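DNA mismatch repair protein PMS1 (PDB 3H4L) probably acts in DNA mismatch repair through an N-terminal ATPase domain of the GHKL (gyrase, Hsp90, histidine kinase, MutL) type. Local coordinates at residues B[269-274]-B[359-364]; B[14-19]-B[127-132]. One frame throughout, in Å; residues are numbered along the deposited sequence.

Contact 1 of 2, residues B[269-274]-B[359-364]; sequences SQNSFG and NRQELA
This is a small polar contact in which the side chain of Q361, near the end of helix 343-362, is hydrogen-bonded to the backbone of the loop at N271 and packs on Q270, just after strand 261-269. It lies at the periphery, about 32 Å from the centre of the chain to the centre of the contact, in an S5-like part of the fold. A single hydrogen bond carries it. N271 N donates to Q361 OE1 at 3.1 Å, with an N-H...O angle of 140°. The donor nitrogen sits almost straight ahead of the carbonyl, at a C=O...N angle of 168°. Q361 can reach this far because CG swings opposite the backbone N (chi1 -164°) and the chain beyond runs extended. The same oxygen touches Q270 tightly, with Q361 OE1 2.9 Å from Q270 CB. The amide planes of N271 and Q361 stand nearly at right angles, and the groups run past one another without bonding. E362 approaches only at the margin, its OE1 4.5 Å from N271 ND2. Around the contact, Y358 OH of the same helix bonds to S269 O, and Y358 O takes a weak bond from N271 ND2. N271 and E362 both touch F308, while E230 of strand 229-237 touches Q270 and Q361.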
ATOM      1  N   SER B 269       2.525  13.894 -22.871  1.00 52.66           N
ATOM      2  CA  SER B 269       3.915  14.306 -22.791  1.00 55.55           C
ATOM      3  C   SER B 269       4.285  15.218 -23.942  1.00 57.08           C
ATOM      4  O   SER B 269       3.863  15.004 -25.077  1.00 55.58           O
ATOM      5  CB  SER B 269       4.833  13.087 -22.802  1.00 55.07           C
ATOM      6  OG  SER B 269       4.701  12.359 -21.600  1.00 57.88           O
ATOM      7  N   GLN B 270       5.070  16.243 -23.638  1.00 60.74           N
ATOM      8  CA  GLN B 270       5.514  17.160 -24.667  1.00 64.15           C
ATOM      9  C   GLN B 270       6.617  16.460 -25.453  1.00 65.92           C
ATOM     10  O   GLN B 270       7.378  15.671 -24.893  1.00 65.64           O
ATOM     11  CB  GLN B 270       6.001  18.472 -24.049  1.00 64.45           C
ATOM     12  CG  GLN B 270       6.900  18.358 -22.850  1.00 66.63           C
ATOM     13  CD  GLN B 270       7.228  19.729 -22.269  1.00 67.75           C
ATOM     14  OE1 GLN B 270       7.632  20.641 -22.992  1.00 67.78           O
ATOM     15  NE2 GLN B 270       7.058  19.877 -20.963  1.00 67.00           N
ATOM     16  N   ASN B 271       6.676  16.727 -26.756  1.00 68.86           N
ATOM     17  CA  ASN B 271       7.665  16.099 -27.633  1.00 71.26           C
ATOM     18  C   ASN B 271       9.105  16.438 -27.289  1.00 71.65           C
ATOM     19  O   ASN B 271      10.030  15.813 -27.801  1.00 71.61           O
ATOM     20  CB  ASN B 271       7.407  16.483 -29.091  1.00 73.03           C
ATOM     21  CG  ASN B 271       7.409  17.986 -29.307  1.00 74.13           C
ATOM     22  OD1 ASN B 271       8.121  18.726 -28.624  1.00 74.32           O
ATOM     23  ND2 ASN B 271       6.620  18.443 -30.277  1.00 74.60           N
ATOM     24  N   SER B 272       9.290  17.437 -26.435  1.00 73.16           N
ATOM     25  CA  SER B 272      10.622  17.850 -26.022  1.00 74.25           C
ATOM     26  C   SER B 272      11.459  16.603 -25.716  1.00 74.82           C
ATOM     27  O   SER B 272      11.000  15.691 -25.019  1.00 75.57           O
ATOM     28  CB  SER B 272      10.519  18.750 -24.788  1.00 74.72           C
ATOM     29  OG  SER B 272      11.765  19.334 -24.475  1.00 74.94           O
ATOM     30  N   PHE B 273      12.671  16.559 -26.258  1.00 74.23           N
ATOM     31  CA  PHE B 273      13.573  15.427 -26.052  1.00 74.13           C
ATOM     32  C   PHE B 273      13.653  14.993 -24.589  1.00 73.63           C
ATOM     33  O   PHE B 273      13.852  15.813 -23.691  1.00 73.33           O
ATOM     34  CB  PHE B 273      14.972  15.774 -26.571  1.00 74.16           C
ATOM     35  N   GLY B 274      13.490  13.696 -24.355  1.00 73.55           N
ATOM     36  CA  GLY B 274      13.562  13.176 -23.003  1.00 74.58           C
ATOM     37  C   GLY B 274      12.264  13.212 -22.213  1.00 75.99           C
ATOM     38  O   GLY B 274      11.969  12.280 -21.463  1.00 77.28           O
ATOM     39  N   ASN B 359       3.674  20.496 -33.261  1.00 60.07           N
ATOM     40  CA  ASN B 359       4.448  21.467 -34.046  1.00 61.07           C
ATOM     41  C   ASN B 359       4.401  22.817 -33.342  1.00 61.89           C
ATOM     42  O   ASN B 359       5.409  23.514 -33.242  1.00 61.70           O
ATOM     43  CB  ASN B 359       3.869  21.631 -35.457  1.00 60.10           C
ATOM     44  CG  ASN B 359       4.442  20.639 -36.450  1.00 59.39           C
ATOM     45  OD1 ASN B 359       5.660  20.503 -36.574  1.00 58.65           O
ATOM     46  ND2 ASN B 359       3.565  19.952 -37.177  1.00 58.64           N
ATOM     47  N   ARG B 360       3.215  23.178 -32.863  1.00 63.26           N
ATOM     48  CA  ARG B 360       3.022  24.438 -32.155  1.00 65.32           C
ATOM     49  C   ARG B 360       3.729  24.437 -30.802  1.00 66.10           C
ATOM     50  O   ARG B 360       4.021  25.494 -30.239  1.00 66.68           O
ATOM     51  CB  ARG B 360       1.529  24.708 -31.948  1.00 65.97           C
ATOM     52  CG  ARG B 360       0.784  25.069 -33.222  1.00 68.76           C
ATOM     53  CD  ARG B 360      -0.563  25.717 -32.926  1.00 69.62           C
ATOM     54  NE  ARG B 360      -1.105  26.368 -34.117  1.00 71.74           N
ATOM     55  CZ  ARG B 360      -2.195  27.127 -34.133  1.00 73.02           C
ATOM     56  NH1 ARG B 360      -2.878  27.340 -33.015  1.00 74.51           N
ATOM     57  NH2 ARG B 360      -2.599  27.685 -35.270  1.00 72.52           N
ATOM     58  N   GLN B 361       4.004  23.249 -30.282  1.00 66.69           N
ATOM     59  CA  GLN B 361       4.673  23.135 -28.998  1.00 67.87           C
ATOM     60  C   GLN B 361       6.174  23.357 -29.161  1.00 69.94           C
ATOM     61  O   GLN B 361       6.835  23.915 -28.280  1.00 69.75           O
ATOM     62  CB  GLN B 361       4.416  21.758 -28.394  1.00 66.14           C
ATOM     63  CG  GLN B 361       4.741  21.674 -26.925  1.00 63.90           C
ATOM     64  CD  GLN B 361       4.368  20.340 -26.336  1.00 62.74           C
ATOM     65  OE1 GLN B 361       4.990  19.322 -26.638  1.00 61.93           O
ATOM     66  NE2 GLN B 361       3.338  20.332 -25.496  1.00 62.70           N
ATOM     67  N   GLU B 362       6.712  22.921 -30.292  1.00 70.88           N
ATOM     68  CA  GLU B 362       8.130  23.080 -30.545  1.00 72.59           C
ATOM     69  C   GLU B 362       8.466  24.566 -30.620  1.00 73.56           C
ATOM     70  O   GLU B 362       9.465  25.016 -30.046  1.00 73.92           O
ATOM     71  CB  GLU B 362       8.513  22.387 -31.850  1.00 73.83           C
ATOM     72  CG  GLU B 362       9.970  21.978 -31.906  1.00 76.42           C
ATOM     73  CD  GLU B 362      10.273  21.049 -33.063  1.00 78.57           C
ATOM     74  OE1 GLU B 362       9.502  20.086 -33.277  1.00 78.21           O
ATOM     75  OE2 GLU B 362      11.293  21.277 -33.749  1.00 80.22           O
ATOM     76  N   LEU B 363       7.622  25.323 -31.321  1.00 73.64           N
ATOM     77  CA  LEU B 363       7.821  26.762 -31.477  1.00 72.91           C
ATOM     78  C   LEU B 363       7.812  27.473 -30.129  1.00 73.39           C
ATOM     79  O   LEU B 363       8.123  28.662 -30.043  1.00 73.88           O
ATOM     80  CB  LEU B 363       6.741  27.355 -32.384  1.00 70.74           C
ATOM     81  CG  LEU B 363       6.819  26.934 -33.853  1.00 70.03           C
ATOM     82  CD1 LEU B 363       5.678  27.565 -34.629  1.00 69.53           C
ATOM     83  CD2 LEU B 363       8.159  27.356 -34.437  1.00 68.89           C
ATOM     84  N   ALA B 364       7.457  26.735 -29.081  1.00 73.56           N
ATOM     85  CA  ALA B 364       7.417  27.279 -27.729  1.00 73.71           C
ATOM     86  C   ALA B 364       8.807  27.226 -27.096  1.00 73.84           C
ATOM     87  O   ALA B 364       9.322  28.306 -26.738  1.00 74.24           O
ATOM     88  CB  ALA B 364       6.425  26.492 -26.882  1.00 73.65           C
TER

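Contact 2 of 2, residues B[14-19]-B[127-132]; sequences VHRITS and YDMVGH
M129 and V130, in the turn between strands 121-127 and 133-140, meet H15 and R16 on helix 11-22. The turn begins as strand 121-127 ends at Y127. D128 opens a type I beta turn that runs to G131. Its OD1 accepts from V130 N at 2.9 Å, an Asx turn, and D128 OD1 also accepts from H132 N at 3.0 Å. The two donors come from opposite faces of the carboxylate plane, so one oxygen holds the N-H groups of V130 and H132. M129 makes the main contact. Its carbonyl O accepts from H15 NE2 at 2.7 Å, with an N-H...O angle of 154°. The oxygen lies almost in the imidazole plane, at the ring edge. The M129 side chain is fully extended (chi1 -178°), which carries CE to the helix. There the methyl rests on the aliphatic part of R16, with M129 CE 3.7 Å from R16 CG. V130 adds a looser touch, its CG2 4.1 Å from H15 CD2. G131 closes the turn, with phi near 95°, where a side chain would strike the preceding carbonyl. H15 ND1 is hydrogen-bonded to K77 NZ, so the ring links helix 11-22 to the turn and to the loop of K77. In place of H15, an alanine is likely to leave M129 O without its donor and to open a gap between helix and turn. The R16 guanidinium turns away, to a salt bridge with D13 and a bond to N155 O. Y127, which precedes the turn, packs on helix 101-107 and on strand 133-140.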
ATOM      1  N   VAL B  14     -20.374 -26.637 -15.627  1.00 37.06           N
ATOM      2  CA  VAL B  14     -20.578 -25.721 -16.739  1.00 34.75           C
ATOM      3  C   VAL B  14     -20.648 -24.316 -16.193  1.00 34.95           C
ATOM      4  O   VAL B  14     -20.059 -23.396 -16.754  1.00 33.81           O
ATOM      5  CB  VAL B  14     -21.886 -25.983 -17.458  1.00 30.37           C
ATOM      6  CG1 VAL B  14     -22.062 -24.979 -18.558  1.00 28.23           C
ATOM      7  CG2 VAL B  14     -21.892 -27.377 -18.008  1.00 31.96           C
ATOM      8  N   HIS B  15     -21.377 -24.156 -15.094  1.00 34.81           N
ATOM      9  CA  HIS B  15     -21.522 -22.847 -14.473  1.00 33.55           C
ATOM     10  C   HIS B  15     -20.176 -22.384 -13.926  1.00 32.01           C
ATOM     11  O   HIS B  15     -19.830 -21.217 -14.031  1.00 32.69           O
ATOM     12  CB  HIS B  15     -22.584 -22.905 -13.366  1.00 31.41           C
ATOM     13  CG  HIS B  15     -22.546 -21.748 -12.414  1.00 31.88           C
ATOM     14  ND1 HIS B  15     -22.576 -20.434 -12.831  1.00 31.34           N
ATOM     15  CD2 HIS B  15     -22.477 -21.714 -11.061  1.00 29.97           C
ATOM     16  CE1 HIS B  15     -22.526 -19.640 -11.773  1.00 31.71           C
ATOM     17  NE2 HIS B  15     -22.465 -20.391 -10.688  1.00 28.50           N
ATOM     18  N   ARG B  16     -19.408 -23.315 -13.375  1.00 32.02           N
ATOM     19  CA  ARG B  16     -18.100 -23.005 -12.807  1.00 30.13           C
ATOM     20  C   ARG B  16     -17.124 -22.519 -13.865  1.00 30.42           C
ATOM     21  O   ARG B  16     -16.476 -21.476 -13.717  1.00 29.95           O
ATOM     22  CB  ARG B  16     -17.522 -24.247 -12.140  1.00 30.32           C
ATOM     23  CG  ARG B  16     -16.555 -23.937 -11.023  1.00 33.57           C
ATOM     24  CD  ARG B  16     -15.909 -25.190 -10.459  1.00 34.20           C
ATOM     25  NE  ARG B  16     -14.810 -25.608 -11.309  1.00 36.26           N
ATOM     26  CZ  ARG B  16     -14.850 -26.647 -12.129  1.00 35.94           C
ATOM     27  NH1 ARG B  16     -15.946 -27.389 -12.200  1.00 35.95           N
ATOM     28  NH2 ARG B  16     -13.795 -26.918 -12.895  1.00 37.76           N
ATOM     29  N   ILE B  17     -17.017 -23.307 -14.929  1.00 29.40           N
ATOM     30  CA  ILE B  17     -16.131 -23.025 -16.044  1.00 28.81           C
ATOM     31  C   ILE B  17     -16.512 -21.734 -16.767  1.00 30.07           C
ATOM     32  O   ILE B  17     -15.644 -20.900 -17.041  1.00 31.55           O
ATOM     33  CB  ILE B  17     -16.143 -24.214 -17.033  1.00 29.82           C
ATOM     34  CG1 ILE B  17     -15.563 -25.446 -16.329  1.00 28.95           C
ATOM     35  CG2 ILE B  17     -15.349 -23.886 -18.302  1.00 26.96           C
ATOM     36  CD1 ILE B  17     -15.715 -26.712 -17.127  1.00 28.39           C
ATOM     37  N   THR B  18     -17.799 -21.564 -17.067  1.00 29.79           N
ATOM     38  CA  THR B  18     -18.269 -20.367 -17.761  1.00 29.00           C
ATOM     39  C   THR B  18     -17.996 -19.120 -16.936  1.00 29.74           C
ATOM     40  O   THR B  18     -17.475 -18.129 -17.450  1.00 28.18           O
ATOM     41  CB  THR B  18     -19.773 -20.406 -18.017  1.00 28.40           C
ATOM     42  OG1 THR B  18     -20.121 -21.647 -18.631  1.00 30.00           O
ATOM     43  CG2 THR B  18     -20.184 -19.261 -18.934  1.00 27.25           C
ATOM     44  N   SER B  19     -18.351 -19.156 -15.655  1.00 29.39           N
ATOM     45  CA  SER B  19     -18.117 -17.981 -14.832  1.00 32.31           C
ATOM     46  C   SER B  19     -16.602 -17.723 -14.775  1.00 30.28           C
ATOM     47  O   SER B  19     -16.162 -16.589 -14.618  1.00 29.13           O
ATOM     48  CB  SER B  19     -18.744 -18.157 -13.439  1.00 32.44           C
ATOM     49  OG  SER B  19     -18.146 -19.219 -12.735  1.00 39.28           O
ATOM     50  N   TYR B 127     -23.992 -15.382  -0.602  1.00 34.01           N
ATOM     51  CA  TYR B 127     -24.524 -16.134  -1.735  1.00 31.82           C
ATOM     52  C   TYR B 127     -23.661 -17.352  -1.997  1.00 32.97           C
ATOM     53  O   TYR B 127     -22.430 -17.263  -1.958  1.00 33.63           O
ATOM     54  CB  TYR B 127     -24.523 -15.298  -3.008  1.00 30.00           C
ATOM     55  CG  TYR B 127     -25.386 -14.074  -2.970  1.00 27.34           C
ATOM     56  CD1 TYR B 127     -24.865 -12.843  -2.585  1.00 25.11           C
ATOM     57  CD2 TYR B 127     -26.708 -14.135  -3.384  1.00 24.97           C
ATOM     58  CE1 TYR B 127     -25.644 -11.698  -2.627  1.00 25.22           C
ATOM     59  CE2 TYR B 127     -27.490 -13.007  -3.429  1.00 26.43           C
ATOM     60  CZ  TYR B 127     -26.960 -11.789  -3.055  1.00 26.85           C
ATOM     61  OH  TYR B 127     -27.760 -10.669  -3.120  1.00 29.34           O
ATOM     62  N   ASP B 128     -24.289 -18.488  -2.282  1.00 33.26           N
ATOM     63  CA  ASP B 128     -23.509 -19.667  -2.569  1.00 33.12           C
ATOM     64  C   ASP B 128     -23.046 -19.617  -4.026  1.00 33.81           C
ATOM     65  O   ASP B 128     -23.291 -18.646  -4.747  1.00 32.34           O
ATOM     66  CB  ASP B 128     -24.306 -20.942  -2.290  1.00 34.61           C
ATOM     67  CG  ASP B 128     -25.543 -21.063  -3.148  1.00 37.18           C
ATOM     68  OD1 ASP B 128     -25.611 -20.385  -4.194  1.00 37.69           O
ATOM     69  OD2 ASP B 128     -26.440 -21.853  -2.782  1.00 37.41           O
ATOM     70  N   MET B 129     -22.369 -20.676  -4.440  1.00 34.04           N
ATOM     71  CA  MET B 129     -21.814 -20.800  -5.770  1.00 36.95           C
ATOM     72  C   MET B 129     -22.815 -20.605  -6.904  1.00 37.67           C
ATOM     73  O   MET B 129     -22.447 -20.237  -8.028  1.00 35.97           O
ATOM     74  CB  MET B 129     -21.174 -22.181  -5.896  1.00 37.76           C
ATOM     75  CG  MET B 129     -20.511 -22.419  -7.212  1.00 40.35           C
ATOM     76  SD  MET B 129     -19.737 -24.028  -7.270  1.00 45.08           S
ATOM     77  CE  MET B 129     -19.620 -24.229  -9.052  1.00 40.00           C
ATOM     78  N   VAL B 130     -24.085 -20.836  -6.593  1.00 38.04           N
ATOM     79  CA  VAL B 130     -25.145 -20.768  -7.587  1.00 35.00           C
ATOM     80  C   VAL B 130     -26.101 -19.559  -7.478  1.00 35.25           C
ATOM     81  O   VAL B 130     -27.122 -19.493  -8.170  1.00 36.04           O
ATOM     82  CB  VAL B 130     -25.893 -22.153  -7.568  1.00 34.00           C
ATOM     83  CG1 VAL B 130     -27.320 -22.005  -7.081  1.00 29.48           C
ATOM     84  CG2 VAL B 130     -25.779 -22.828  -8.938  1.00 29.98           C
ATOM     85  N   GLY B 131     -25.762 -18.599  -6.622  1.00 35.34           N
ATOM     86  CA  GLY B 131     -26.584 -17.399  -6.492  1.00 36.95           C
ATOM     87  C   GLY B 131     -27.634 -17.365  -5.394  1.00 36.77           C
ATOM     88  O   GLY B 131     -28.244 -16.327  -5.149  1.00 36.75           O
ATOM     89  N   HIS B 132     -27.848 -18.501  -4.741  1.00 36.95           N
ATOM     90  CA  HIS B 132     -28.823 -18.607  -3.671  1.00 38.01           C
ATOM     91  C   HIS B 132     -28.272 -18.023  -2.377  1.00 36.94           C
ATOM     92  O   HIS B 132     -27.088 -18.156  -2.076  1.00 36.93           O
ATOM     93  CB  HIS B 132     -29.201 -20.074  -3.465  1.00 42.43           C
ATOM     94  CG  HIS B 132     -29.979 -20.329  -2.213  1.00 47.33           C
ATOM     95  ND1 HIS B 132     -31.184 -19.715  -1.945  1.00 50.27           N
ATOM     96  CD2 HIS B 132     -29.739 -21.156  -1.167  1.00 49.15           C
ATOM     97  CE1 HIS B 132     -31.654 -20.154  -0.792  1.00 50.29           C
ATOM     98  NE2 HIS B 132     -30.795 -21.030  -0.300  1.00 50.47           N
TER

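Overall arrangement
From the N terminus, helix 11-22 is the first helix. Contact 2 ties it to the turn between strands 121-127 and 133-140. The 107 residues between its segments carry helix 26-39, strands 44-50, 56-61 and 110-116, and most of the nucleotide pocket. That contact is complete before contact 1 begins. Contact 1 closes a loop that holds strands 283-287 and 316-321 and helix 295-306. The two loops follow each other and neither nest nor cross. The centres of contact 1 and contact 2 lie about 53 Å apart, on opposite sides of the chain's centre. Contact 2 pins the first helix to a turn of the eight-stranded sheet; contact 1 pins the last helix to a loop that follows a strand of the four-stranded one.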